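Local coordinates for Lmo2445 protein (Listeria monocytogenes EGD-e, PDB 5HZL) that is of unknown function but is a secreted, calcium-binding, internalin-like leucine-rich repeat protein of a pathogenic bacterium, at residues 52-63 / 77-88; 211-219 / 264-272. One frame throughout, in Å; residues are numbered along the deposited sequence.

Overall arrangement
Contact 1 (52-63 / 77-88) and contact 2 (211-219 / 264-272) lie in opposite halves of an elongated chain. The first pairs edge strand 56-58 of the parallel leucine-rich repeat sheet with strand 82-84, beside helix 27-36. The second joins two loops at the far edge of the C-terminal domain. They lie on opposite sides of the chain's centre, with centres 54 Å and nearest atoms about 36 Å apart. Each has a calcium ion nearby: about 8 Å from the side chain of Leu62 in contact 1, and about 8 Å from that of Thr264 in contact 2. The side chain of Glu31, a calcium ligand, lies about 7 Å from that of Leu62.

Contact 1 of 2, residues 52-63 / 77-88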
loop_
_atom_site.group_PDB
_atom_site.type_symbol
_atom_site.label_atom_id
_atom_site.label_comp_id
_atom_site.label_asym_id
_atom_site.label_seq_id
_atom_site.Cartn_x
_atom_site.Cartn_y
_atom_site.Cartn_z
ATOM N N ASP A 52 -17.350 24.405 -8.931
ATOM C CA ASP A 52 -18.177 23.384 -9.596
ATOM C C ASP A 52 -17.747 23.033 -11.041
ATOM O O ASP A 52 -18.159 21.992 -11.569
ATOM C CB ASP A 52 -19.669 23.741 -9.487
ATOM C CG ASP A 52 -20.204 23.615 -8.042
ATOM O OD1 ASP A 52 -19.461 23.114 -7.152
ATOM O OD2 ASP A 52 -21.375 23.990 -7.791
ATOM N N THR A 53 -16.908 23.876 -11.654
ATOM C CA THR A 53 -16.402 23.637 -13.014
ATOM C C THR A 53 -15.185 22.705 -13.015
ATOM O O THR A 53 -14.746 22.261 -14.069
ATOM C CB THR A 53 -16.029 24.952 -13.756
ATOM O OG1 THR A 53 -14.894 25.591 -13.140
ATOM C CG2 THR A 53 -17.219 25.904 -13.795
HETATM N N MSE A 54 -14.644 22.406 -11.839
HETATM C CA MSE A 54 -13.487 21.519 -11.739
HETATM C C MSE A 54 -13.908 20.073 -11.686
HETATM O O MSE A 54 -14.577 19.631 -10.743
HETATM C CB MSE A 54 -12.665 21.890 -10.517
HETATM C CG MSE A 54 -12.014 23.255 -10.748
HETATM SE SE MSE A 54 -11.049 23.827 -9.130
HETATM C CE MSE A 54 -9.524 22.570 -9.145
ATOM N N THR A 55 -13.538 19.345 -12.733
ATOM C CA THR A 55 -13.800 17.909 -12.870
ATOM C C THR A 55 -12.627 17.079 -12.349
ATOM O O THR A 55 -12.742 15.871 -12.205
ATOM C CB THR A 55 -13.993 17.501 -14.349
ATOM O OG1 THR A 55 -12.838 17.873 -15.108
ATOM C CG2 THR A 55 -15.209 18.171 -14.951
ATOM N N ALA A 56 -11.507 17.743 -12.085
ATOM C CA ALA A 56 -10.297 17.098 -11.601
ATOM C C ALA A 56 -9.493 18.038 -10.701
ATOM O O ALA A 56 -9.607 19.266 -10.806
ATOM C CB ALA A 56 -9.449 16.656 -12.787
ATOM N N ILE A 57 -8.698 17.445 -9.813
ATOM C CA ILE A 57 -7.837 18.196 -8.892
ATOM C C ILE A 57 -6.391 17.852 -9.271
ATOM O O ILE A 57 -5.860 16.846 -8.820
ATOM C CB ILE A 57 -8.094 17.857 -7.405
ATOM C CG1 ILE A 57 -9.587 17.957 -7.040
ATOM C CG2 ILE A 57 -7.246 18.757 -6.513
ATOM C CD1 ILE A 57 -10.190 19.328 -7.191
ATOM N N PRO A 58 -5.756 18.677 -10.121
ATOM C CA PRO A 58 -4.388 18.406 -10.535
ATOM C C PRO A 58 -3.348 18.995 -9.601
ATOM O O PRO A 58 -2.978 20.156 -9.737
ATOM C CB PRO A 58 -4.314 19.060 -11.915
ATOM C CG PRO A 58 -5.227 20.222 -11.806
ATOM C CD PRO A 58 -6.310 19.845 -10.832
ATOM N N LEU A 59 -2.868 18.163 -8.682
ATOM C CA LEU A 59 -1.848 18.539 -7.716
ATOM C C LEU A 59 -0.618 17.629 -7.745
ATOM O O LEU A 59 -0.033 17.373 -6.692
ATOM C CB LEU A 59 -2.457 18.498 -6.325
ATOM C CG LEU A 59 -3.598 19.461 -6.058
ATOM C CD1 LEU A 59 -4.105 19.241 -4.649
ATOM C CD2 LEU A 59 -3.135 20.892 -6.232
ATOM N N PRO A 60 -0.207 17.132 -8.939
ATOM C CA PRO A 60 0.966 16.270 -8.874
ATOM C C PRO A 60 2.272 17.013 -8.776
ATOM O O PRO A 60 2.379 18.134 -9.230
ATOM C CB PRO A 60 0.939 15.541 -10.216
ATOM C CG PRO A 60 0.320 16.521 -11.121
ATOM C CD PRO A 60 -0.753 17.182 -10.307
ATOM N N SER A 61 3.243 16.345 -8.172
ATOM C CA SER A 61 4.614 16.809 -8.040
ATOM C C SER A 61 4.760 18.235 -7.576
ATOM O O SER A 61 5.345 19.043 -8.275
ATOM C CB SER A 61 5.325 16.581 -9.394
ATOM O OG SER A 61 6.726 16.785 -9.317
ATOM N N LEU A 62 4.229 18.525 -6.388
ATOM C CA LEU A 62 4.298 19.882 -5.768
ATOM C C LEU A 62 4.862 19.874 -4.336
ATOM O O LEU A 62 4.716 20.846 -3.604
ATOM C CB LEU A 62 2.911 20.550 -5.757
ATOM C CG LEU A 62 2.225 20.798 -7.100
ATOM C CD1 LEU A 62 0.776 21.220 -6.897
ATOM C CD2 LEU A 62 2.990 21.811 -7.929
ATOM N N GLY A 63 5.500 18.785 -3.933
ATOM C CA GLY A 63 6.065 18.723 -2.593
ATOM C C GLY A 63 5.080 18.787 -1.439
ATOM O O GLY A 63 5.485 19.046 -0.304
ATOM N N PHE A 77 -15.728 20.520 -3.788
ATOM C CA PHE A 77 -15.588 20.506 -5.241
ATOM C C PHE A 77 -16.640 19.492 -5.655
ATOM O O PHE A 77 -16.322 18.349 -5.934
ATOM C CB PHE A 77 -14.193 20.050 -5.635
ATOM C CG PHE A 77 -13.086 20.925 -5.118
ATOM C CD1 PHE A 77 -12.602 20.766 -3.820
ATOM C CD2 PHE A 77 -12.486 21.883 -5.945
ATOM C CE1 PHE A 77 -11.563 21.568 -3.348
ATOM C CE2 PHE A 77 -11.448 22.684 -5.479
ATOM C CZ PHE A 77 -10.986 22.528 -4.179
ATOM N N THR A 78 -17.904 19.921 -5.680
ATOM C CA THR A 78 -19.052 19.033 -5.981
ATOM C C THR A 78 -18.934 18.108 -7.189
ATOM O O THR A 78 -19.546 17.062 -7.173
ATOM C CB THR A 78 -20.385 19.804 -6.194
ATOM O OG1 THR A 78 -20.268 20.606 -7.361
ATOM C CG2 THR A 78 -20.775 20.703 -5.003
ATOM N N ASN A 79 -18.161 18.476 -8.212
ATOM C CA ASN A 79 -18.029 17.647 -9.445
ATOM C C ASN A 79 -16.656 17.078 -9.786
ATOM O O ASN A 79 -16.469 16.528 -10.871
ATOM C CB ASN A 79 -18.461 18.491 -10.634
ATOM C CG ASN A 79 -19.854 18.992 -10.493
ATOM O OD1 ASN A 79 -20.748 18.276 -10.061
ATOM N ND2 ASN A 79 -20.052 20.228 -10.871
ATOM N N ALA A 80 -15.703 17.217 -8.881
ATOM C CA ALA A 80 -14.380 16.709 -9.131
ATOM C C ALA A 80 -14.435 15.187 -9.017
ATOM O O ALA A 80 -14.728 14.657 -7.952
ATOM C CB ALA A 80 -13.397 17.296 -8.130
ATOM N N ILE A 81 -14.191 14.499 -10.130
ATOM C CA ILE A 81 -14.201 13.036 -10.143
ATOM C C ILE A 81 -12.810 12.416 -10.067
ATOM O O ILE A 81 -12.710 11.210 -9.910
ATOM C CB ILE A 81 -14.973 12.434 -11.352
ATOM C CG1 ILE A 81 -14.298 12.737 -12.701
ATOM C CG2 ILE A 81 -16.418 12.915 -11.342
ATOM C CD1 ILE A 81 -14.945 12.024 -13.874
ATOM N N GLU A 82 -11.760 13.226 -10.160
ATOM C CA GLU A 82 -10.393 12.729 -10.125
ATOM C C GLU A 82 -9.477 13.552 -9.235
ATOM O O GLU A 82 -9.492 14.771 -9.286
ATOM C CB GLU A 82 -9.830 12.746 -11.547
ATOM C CG GLU A 82 -8.350 12.384 -11.683
ATOM C CD GLU A 82 -7.841 12.475 -13.124
ATOM O OE1 GLU A 82 -6.881 13.253 -13.354
ATOM O OE2 GLU A 82 -8.415 11.819 -14.031
ATOM N N LEU A 83 -8.668 12.867 -8.435
ATOM C CA LEU A 83 -7.677 13.488 -7.564
ATOM C C LEU A 83 -6.294 13.016 -8.046
ATOM O O LEU A 83 -5.998 11.822 -7.978
ATOM C CB LEU A 83 -7.885 13.061 -6.117
ATOM C CG LEU A 83 -6.847 13.599 -5.130
ATOM C CD1 LEU A 83 -6.778 15.120 -5.172
ATOM C CD2 LEU A 83 -7.161 13.098 -3.731
ATOM N N ALA A 84 -5.471 13.943 -8.527
ATOM C CA ALA A 84 -4.123 13.662 -9.017
ATOM C C ALA A 84 -3.090 14.211 -8.016
ATOM O O ALA A 84 -2.845 15.427 -7.984
ATOM C CB ALA A 84 -3.934 14.309 -10.378
ATOM N N ILE A 85 -2.496 13.328 -7.209
ATOM C CA ILE A 85 -1.513 13.728 -6.196
ATOM C C ILE A 85 -0.200 12.950 -6.249
ATOM O O ILE A 85 0.521 12.879 -5.258
ATOM C CB ILE A 85 -2.110 13.639 -4.765
ATOM C CG1 ILE A 85 -2.654 12.239 -4.491
ATOM C CG2 ILE A 85 -3.214 14.668 -4.571
ATOM C CD1 ILE A 85 -3.212 12.050 -3.101
ATOM N N TRP A 86 0.132 12.410 -7.412
ATOM C CA TRP A 86 1.370 11.642 -7.570
ATOM C C TRP A 86 2.638 12.500 -7.492
ATOM O O TRP A 86 2.604 13.665 -7.829
ATOM C CB TRP A 86 1.333 10.801 -8.857
ATOM C CG TRP A 86 0.913 11.503 -10.129
ATOM C CD1 TRP A 86 -0.355 11.604 -10.620
ATOM C CD2 TRP A 86 1.760 12.156 -11.078
ATOM N NE1 TRP A 86 -0.356 12.298 -11.802
ATOM C CE2 TRP A 86 0.927 12.643 -12.116
ATOM C CE3 TRP A 86 3.136 12.387 -11.151
ATOM C CZ2 TRP A 86 1.426 13.346 -13.220
ATOM C CZ3 TRP A 86 3.643 13.094 -12.260
ATOM C CH2 TRP A 86 2.785 13.563 -13.276
ATOM N N SER A 87 3.735 11.889 -7.042
ATOM C CA SER A 87 5.057 12.521 -6.869
ATOM C C SER A 87 5.119 13.618 -5.773
ATOM O O SER A 87 5.921 14.546 -5.853
ATOM C CB SER A 87 5.647 12.993 -8.205
ATOM O OG SER A 87 5.919 11.895 -9.057
ATOM N N ASN A 88 4.249 13.509 -4.763
ATOM C CA ASN A 88 4.214 14.428 -3.616
ATOM C C ASN A 88 4.957 13.791 -2.460
ATOM O O ASN A 88 5.595 12.776 -2.655
ATOM C CB ASN A 88 2.774 14.837 -3.282
ATOM C CG ASN A 88 2.272 15.964 -4.173
ATOM O OD1 ASN A 88 2.903 17.017 -4.271
ATOM N ND2 ASN A 88 1.113 15.770 -4.779
HETATM O O HOH W 1 7.267 16.419 -4.501
#
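Ile57 and Leu83 lie side by side, on the same face of the sheet, in neighbouring parallel strands of a leucine-rich repeat sheet, 56-58 being an edge strand of it; the strand axes are 4.7 Å apart and within 4° of parallel. The backbone bonds shuttle between the strands: Ile57 N gives to Glu82 O, Ala84 N to Ile57 O, and Leu59 N to Ala84 O. Ile57 carries the apolar core of the contact. Its CB meets Leu83 CD1 at 3.8 Å, and its CG2 branch rests on the same methyl. CG1, set beside the backbone N, runs the other way to Ala80 CB, and CD1 ends over one face of the Phe77 ring, displaced toward its rim, 4.0 Å from the ring centroid. Selenomethionine Met54 takes the edge of that ring in a Met-aromatic contact, SE lying 3.8 Å from Phe77 CE2; Leu51 of helix 48-51 also packs on Phe77. Beyond the strands, Pro60 CB sits centrally over the six-membered ring of Trp86, 3.6 Å from its centroid, as a CH-pi contact. At the start of the segments, Asn79 ND2 donates in its amide plane to a lone pair of Asp52 O, whereas Thr78 OG1 reaches Asp52 OD1 from above the carboxylate plane. Gln48 also bonds to Asp52 OD1. At the other end Asn88 acts as the buried asparagine of a leucine-rich repeat: its ND2 gives to both Leu59 O, at 2.7 Å, and Ile85 O, while its OD1 accepts from Leu64 N and, above its carbonyl plane, from Leu62 N at 2.9 Å.

Contact 2 of 2, residues 211-219 / 264-272; sequences TIKQGENLK and TIETAGLQP
A surface contact between two loops, Gln214-Leu218 and Ile265-Pro272, packs the link from strand 203-212 to strand 219-221 against the connection between strands 262-264 and 273-281 in the C-terminal domain, whose sequence family falls in the E-set clan, consistent with an immunoglobulin-like fold. Its regular part is brief: Lys219 and Thr264 form a non-hydrogen-bonded antiparallel pair, and next to them Ile265 N gives a nearly straight bond of 2.8 Å to Leu218 O. On the inner side Leu218 and Ile265 lie alongside each other, CD2 of the leucine 3.8 Å from CD1 of the isoleucine, and both pack on Leu277 of strand 273-281. On the outside the extended chain of Lys219 runs beside Thr264, passing its OG1 with CG and CE. The side chain of Asn217 lies alongside that of Glu266, pointing the same way, their amide and carboxylate planes turned 36° apart; ND2 and OE1 are close, but the angle is too poor for a hydrogen bond. Farther along, Gln214 bends at chi2 after laying its CG 3.8 Å from Pro272 CD. A type I turn, Thr267-Leu270, lies between the Ile265 and Pro272 contacts. The buried Thr267 at its start stitches it to the opposite backbone. With chi1 at 59°, OG1 stands between its own backbone N and carbonyl carbon; there it accepts from Leu218 N at 3.1 Å and donates weakly to Glu216 O at 3.3 Å.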
loop_
_atom_site.group_PDB
_atom_site.type_symbol
_atom_site.label_atom_id
_atom_site.label_comp_id
_atom_site.label_asym_id
_atom_site.label_seq_id
_atom_site.Cartn_x
_atom_site.Cartn_y
_atom_site.Cartn_z
ATOM N N THR A 211 18.848 -13.636 18.417
ATOM C CA THR A 211 20.031 -14.346 18.918
ATOM C C THR A 211 19.678 -15.773 19.350
ATOM O O THR A 211 18.597 -16.004 19.891
ATOM C CB THR A 211 20.630 -13.587 20.136
ATOM O OG1 THR A 211 21.009 -12.265 19.745
ATOM C CG2 THR A 211 21.862 -14.287 20.706
ATOM N N ILE A 212 20.584 -16.716 19.097
ATOM C CA ILE A 212 20.410 -18.121 19.487
ATOM C C ILE A 212 21.766 -18.675 19.934
ATOM O O ILE A 212 22.800 -18.090 19.611
ATOM C CB ILE A 212 19.851 -19.002 18.341
ATOM C CG1 ILE A 212 20.838 -19.098 17.160
ATOM C CG2 ILE A 212 18.493 -18.481 17.886
ATOM C CD1 ILE A 212 20.405 -20.057 16.071
ATOM N N LYS A 213 21.776 -19.790 20.665
ATOM C CA LYS A 213 23.054 -20.363 21.108
ATOM C C LYS A 213 23.592 -21.372 20.082
ATOM O O LYS A 213 22.815 -22.016 19.378
ATOM C CB LYS A 213 22.957 -20.966 22.517
ATOM C CG LYS A 213 24.330 -21.356 23.065
ATOM C CD LYS A 213 24.363 -21.698 24.544
ATOM C CE LYS A 213 25.810 -21.931 24.952
ATOM N NZ LYS A 213 25.950 -22.244 26.399
ATOM N N GLN A 214 24.922 -21.482 20.007
ATOM C CA GLN A 214 25.625 -22.392 19.081
ATOM C C GLN A 214 25.157 -23.824 19.350
ATOM O O GLN A 214 25.472 -24.384 20.393
ATOM C CB GLN A 214 27.156 -22.200 19.241
ATOM C CG GLN A 214 28.089 -22.889 18.229
ATOM C CD GLN A 214 28.499 -24.320 18.541
ATOM O OE1 GLN A 214 28.859 -24.653 19.672
ATOM N NE2 GLN A 214 28.525 -25.155 17.511
ATOM N N GLY A 215 24.372 -24.382 18.423
ATOM C CA GLY A 215 23.822 -25.734 18.557
ATOM C C GLY A 215 22.313 -25.804 18.344
ATOM O O GLY A 215 21.807 -26.794 17.818
ATOM N N GLU A 216 21.588 -24.764 18.761
ATOM C CA GLU A 216 20.127 -24.701 18.585
ATOM C C GLU A 216 19.796 -24.442 17.119
ATOM O O GLU A 216 20.659 -24.009 16.351
ATOM C CB GLU A 216 19.513 -23.518 19.370
ATOM C CG GLU A 216 19.696 -23.480 20.889
ATOM C CD GLU A 216 19.117 -22.205 21.530
ATOM O OE1 GLU A 216 18.545 -21.349 20.816
ATOM O OE2 GLU A 216 19.235 -22.045 22.769
ATOM N N ASN A 217 18.557 -24.710 16.717
ATOM C CA ASN A 217 18.168 -24.384 15.350
ATOM C C ASN A 217 16.847 -23.583 15.275
ATOM O O ASN A 217 15.811 -23.956 15.801
ATOM C CB ASN A 217 18.401 -25.503 14.304
ATOM C CG ASN A 217 17.688 -26.780 14.598
ATOM O OD1 ASN A 217 16.730 -26.808 15.348
ATOM N ND2 ASN A 217 18.137 -27.855 13.964
ATOM N N LEU A 218 16.978 -22.448 14.601
ATOM C CA LEU A 218 15.965 -21.409 14.419
ATOM C C LEU A 218 14.593 -21.749 13.823
ATOM O O LEU A 218 14.508 -22.343 12.746
ATOM C CB LEU A 218 16.597 -20.351 13.511
ATOM C CG LEU A 218 15.919 -19.006 13.351
ATOM C CD1 LEU A 218 16.034 -18.234 14.655
ATOM C CD2 LEU A 218 16.584 -18.256 12.211
ATOM N N LYS A 219 13.533 -21.306 14.512
ATOM C CA LYS A 219 12.145 -21.507 14.088
ATOM C C LYS A 219 11.536 -20.155 13.756
ATOM O O LYS A 219 11.318 -19.337 14.644
ATOM C CB LYS A 219 11.343 -22.211 15.177
ATOM C CG LYS A 219 11.947 -23.560 15.489
ATOM C CD LYS A 219 11.138 -24.461 16.402
ATOM C CE LYS A 219 11.902 -25.781 16.520
ATOM N NZ LYS A 219 11.231 -26.858 17.290
ATOM N N THR A 264 11.207 -24.541 10.596
ATOM C CA THR A 264 12.486 -24.732 11.266
ATOM C C THR A 264 13.596 -24.780 10.236
ATOM O O THR A 264 13.449 -25.460 9.223
ATOM C CB THR A 264 12.480 -26.058 12.053
ATOM O OG1 THR A 264 11.431 -26.019 13.017
ATOM C CG2 THR A 264 13.801 -26.295 12.783
ATOM N N ILE A 265 14.686 -24.055 10.484
ATOM C CA ILE A 265 15.829 -24.067 9.569
ATOM C C ILE A 265 17.054 -24.578 10.330
ATOM O O ILE A 265 17.379 -24.099 11.423
ATOM C CB ILE A 265 16.035 -22.727 8.812
ATOM C CG1 ILE A 265 16.496 -21.584 9.702
ATOM C CG2 ILE A 265 14.739 -22.329 8.120
ATOM C CD1 ILE A 265 16.579 -20.264 8.940
ATOM N N GLU A 266 17.706 -25.566 9.712
ATOM C CA GLU A 266 18.865 -26.279 10.259
ATOM C C GLU A 266 20.114 -25.431 10.519
ATOM O O GLU A 266 21.077 -25.498 9.760
ATOM C CB GLU A 266 19.247 -27.429 9.299
ATOM C CG GLU A 266 18.172 -28.453 8.929
ATOM C CD GLU A 266 17.774 -29.379 10.066
ATOM O OE1 GLU A 266 17.526 -28.901 11.195
ATOM O OE2 GLU A 266 17.684 -30.603 9.818
ATOM N N THR A 267 20.105 -24.654 11.597
ATOM C CA THR A 267 21.262 -23.818 11.954
ATOM C C THR A 267 22.122 -24.430 13.076
ATOM O O THR A 267 23.024 -23.774 13.599
ATOM C CB THR A 267 20.811 -22.415 12.398
ATOM O OG1 THR A 267 19.936 -22.531 13.522
ATOM C CG2 THR A 267 20.093 -21.699 11.275
ATOM N N ALA A 268 21.855 -25.687 13.427
ATOM C CA ALA A 268 22.594 -26.359 14.500
ATOM C C ALA A 268 24.075 -26.559 14.175
ATOM O O ALA A 268 24.914 -26.504 15.072
ATOM C CB ALA A 268 21.940 -27.697 14.833
ATOM N N GLY A 269 24.384 -26.787 12.899
ATOM C CA GLY A 269 25.758 -26.999 12.459
ATOM C C GLY A 269 26.568 -25.738 12.224
ATOM O O GLY A 269 27.774 -25.821 11.995
ATOM N N LEU A 270 25.931 -24.574 12.279
ATOM C CA LEU A 270 26.623 -23.311 12.047
ATOM C C LEU A 270 27.446 -22.875 13.248
ATOM O O LEU A 270 27.050 -23.089 14.389
ATOM C CB LEU A 270 25.612 -22.226 11.689
ATOM C CG LEU A 270 24.778 -22.522 10.441
ATOM C CD1 LEU A 270 23.714 -21.451 10.255
ATOM C CD2 LEU A 270 25.668 -22.641 9.210
ATOM N N GLN A 271 28.588 -22.249 12.967
ATOM C CA GLN A 271 29.513 -21.769 13.997
ATOM C C GLN A 271 29.081 -20.419 14.553
ATOM O O GLN A 271 28.195 -19.778 13.987
ATOM C CB GLN A 271 30.919 -21.639 13.394
ATOM C CG GLN A 271 31.496 -22.944 12.860
ATOM C CD GLN A 271 31.668 -24.020 13.932
ATOM O OE1 GLN A 271 31.744 -23.730 15.133
ATOM N NE2 GLN A 271 31.750 -25.271 13.494
ATOM N N PRO A 272 29.702 -19.971 15.668
ATOM C CA PRO A 272 29.325 -18.659 16.214
ATOM C C PRO A 272 29.648 -17.490 15.286
ATOM O O PRO A 272 30.437 -17.627 14.354
ATOM C CB PRO A 272 30.160 -18.550 17.497
ATOM C CG PRO A 272 30.520 -19.942 17.854
ATOM C CD PRO A 272 30.663 -20.662 16.549
#